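Local atomic coordinates of aminotransferase, class III (Deinococcus radiodurans, PDB entry 3I4J), a protein that probably transfers amino groups from an amino donor to a keto or aldehyde acceptor with the help of pyridoxal phosphate, as a class-III aminotransferase. Residues 75-80 and 308-313. The protein carries 1 engineered substitution. Sequence-based numbering, arbitrary orientation.
Sequences EEYAGR and SVLDIV
Arg80 and Leu310 mark the nearest backbone approach of two helical segments, 75-80 and 308-313, with their CA atoms 8.1 Å apart. The axes run in roughly the same direction, at 33° to each other, and come no nearer than 11.0 Å. This is a helix-helix contact of the class-III, fold-type I aminotransferase fold. It joins helix 72-84, which leads toward the first strand of the seven-stranded sheet, to helix 300-315, far along the chain.

Leu310 bridges the gap from the second helix. Its CG lies anti to the backbone N (chi1 -179°), and the CD2 branch reaches the first helix. There CD2 packs 3.7 Å from Arg80 CB and equally near the Arg80 carbonyl carbon. The same methyl sits 4.3 Å from Tyr77 CE1, approaching the ring obliquely. Tyr77 is buried; its ring also meets Phe92 nearly at right angles and touches Leu307.

A salt bridge lies beside this apolar patch. The Arg80 chain folds at its second and third torsions, which turns the guanidinium toward Asp311. The two side chains cross at about a right angle, yet the guanidinium presents its edge to Asp311 OD1, and the guanidinium and carboxylate planes are only 21° apart. Glu314 is a second acidic partner of NH2, while Arg53 pairs with OD2 of Asp311. The carboxylate is therefore held by arginines from two helices, 48-60 and 72-84. Asp311 OD1 takes both bonds from Arg80: a weak, bent one from NH1 at 3.0 Å, and a straighter one from NH2 at 2.7 Å, which meets OD1 on its anti side, somewhat out of the carboxylate plane.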
loop_
_atom_site.group_PDB
_atom_site.type_symbol
_atom_site.label_atom_id
_atom_site.label_comp_id
_atom_site.label_asym_id
_atom_site.label_seq_id
_atom_site.Cartn_x
_atom_site.Cartn_y
_atom_site.Cartn_z
ATOM N N GLU C 75 -0.418 15.544 -12.061
ATOM C CA GLU C 75 -1.222 16.180 -13.105
ATOM C C GLU C 75 -0.743 15.714 -14.477
ATOM O O GLU C 75 -1.547 15.393 -15.355
ATOM C CB GLU C 75 -1.094 17.705 -13.037
ATOM C CG GLU C 75 -1.672 18.360 -11.794
ATOM C CD GLU C 75 -3.174 18.207 -11.694
ATOM O OE1 GLU C 75 -3.836 18.088 -12.753
ATOM O OE2 GLU C 75 -3.695 18.225 -10.561
ATOM N N GLU C 76 0.574 15.692 -14.661
ATOM C CA GLU C 76 1.160 15.278 -15.928
ATOM C C GLU C 76 0.891 13.802 -16.196
ATOM O O GLU C 76 0.393 13.432 -17.260
ATOM C CB GLU C 76 2.667 15.534 -15.923
ATOM C CG GLU C 76 3.371 15.131 -17.209
ATOM C CD GLU C 76 4.866 15.399 -17.170
ATOM O OE1 GLU C 76 5.358 15.910 -16.137
ATOM O OE2 GLU C 76 5.548 15.099 -18.175
ATOM N N TYR C 77 1.205 12.965 -15.214
ATOM C CA TYR C 77 1.018 11.527 -15.346
ATOM C C TYR C 77 -0.432 11.117 -15.612
ATOM O O TYR C 77 -0.688 10.284 -16.480
ATOM C CB TYR C 77 1.527 10.821 -14.087
ATOM C CG TYR C 77 1.396 9.320 -14.141
ATOM C CD1 TYR C 77 2.091 8.573 -15.091
ATOM C CD2 TYR C 77 0.574 8.643 -13.239
ATOM C CE1 TYR C 77 1.974 7.184 -15.145
ATOM C CE2 TYR C 77 0.451 7.257 -13.284
ATOM C CZ TYR C 77 1.150 6.535 -14.237
ATOM O OH TYR C 77 1.021 5.165 -14.279
ATOM N N ALA C 78 -1.374 11.692 -14.866
ATOM C CA ALA C 78 -2.786 11.358 -15.039
ATOM C C ALA C 78 -3.201 11.512 -16.499
ATOM O O ALA C 78 -3.850 10.633 -17.061
ATOM C CB ALA C 78 -3.657 12.244 -14.149
ATOM N N GLY C 79 -2.821 12.631 -17.106
ATOM C CA GLY C 79 -3.161 12.866 -18.501
ATOM C C GLY C 79 -2.462 11.896 -19.437
ATOM O O GLY C 79 -3.083 11.342 -20.353
ATOM N N ARG C 80 -1.172 11.679 -19.205
ATOM C CA ARG C 80 -0.386 10.771 -20.026
ATOM C C ARG C 80 -0.939 9.354 -19.964
ATOM O O ARG C 80 -1.072 8.683 -20.986
ATOM C CB ARG C 80 1.074 10.774 -19.569
ATOM C CG ARG C 80 1.876 11.977 -20.061
ATOM C CD ARG C 80 2.182 11.848 -21.550
ATOM N NE ARG C 80 2.923 10.621 -21.837
ATOM C CZ ARG C 80 4.188 10.408 -21.493
ATOM N NH1 ARG C 80 4.872 11.346 -20.851
ATOM N NH2 ARG C 80 4.767 9.246 -21.766
ATOM N N SER C 308 7.858 7.553 -15.766
ATOM C CA SER C 308 9.070 7.114 -16.449
ATOM C C SER C 308 8.834 5.750 -17.095
ATOM O O SER C 308 9.279 5.490 -18.215
ATOM C CB SER C 308 10.241 7.038 -15.462
ATOM O OG SER C 308 11.425 6.592 -16.105
ATOM N N VAL C 309 8.134 4.875 -16.383
ATOM C CA VAL C 309 7.830 3.549 -16.906
ATOM C C VAL C 309 6.946 3.688 -18.146
ATOM O O VAL C 309 7.141 2.990 -19.134
ATOM C CB VAL C 309 7.110 2.682 -15.843
ATOM C CG1 VAL C 309 6.522 1.427 -16.488
ATOM C CG2 VAL C 309 8.103 2.284 -14.746
ATOM N N LEU C 310 5.983 4.603 -18.093
ATOM C CA LEU C 310 5.099 4.825 -19.231
ATOM C C LEU C 310 5.892 5.310 -20.448
ATOM O O LEU C 310 5.638 4.870 -21.572
ATOM C CB LEU C 310 4.008 5.834 -18.869
ATOM C CG LEU C 310 2.981 6.146 -19.963
ATOM C CD1 LEU C 310 2.279 4.864 -20.417
ATOM C CD2 LEU C 310 1.975 7.157 -19.435
ATOM N N ASP C 311 6.852 6.210 -20.230
ATOM C CA ASP C 311 7.678 6.712 -21.332
ATOM C C ASP C 311 8.342 5.547 -22.058
ATOM O O ASP C 311 8.403 5.514 -23.288
ATOM C CB ASP C 311 8.793 7.643 -20.826
ATOM C CG ASP C 311 8.279 8.981 -20.327
ATOM O OD1 ASP C 311 7.275 9.487 -20.861
ATOM O OD2 ASP C 311 8.903 9.543 -19.406
ATOM N N ILE C 312 8.849 4.597 -21.278
ATOM C CA ILE C 312 9.526 3.422 -21.808
ATOM C C ILE C 312 8.566 2.481 -22.538
ATOM O O ILE C 312 8.868 1.998 -23.635
ATOM C CB ILE C 312 10.232 2.669 -20.663
ATOM C CG1 ILE C 312 11.344 3.554 -20.091
ATOM C CG2 ILE C 312 10.785 1.341 -21.157
ATOM C CD1 ILE C 312 11.987 3.011 -18.826
ATOM N N VAL C 313 7.413 2.227 -21.927
ATOM C CA VAL C 313 6.407 1.355 -22.518
ATOM C C VAL C 313 6.003 1.870 -23.899
ATOM O O VAL C 313 5.844 1.092 -24.839
ATOM C CB VAL C 313 5.159 1.267 -21.601
ATOM C CG1 VAL C 313 4.009 0.566 -22.321
ATOM C CG2 VAL C 313 5.518 0.518 -20.318
#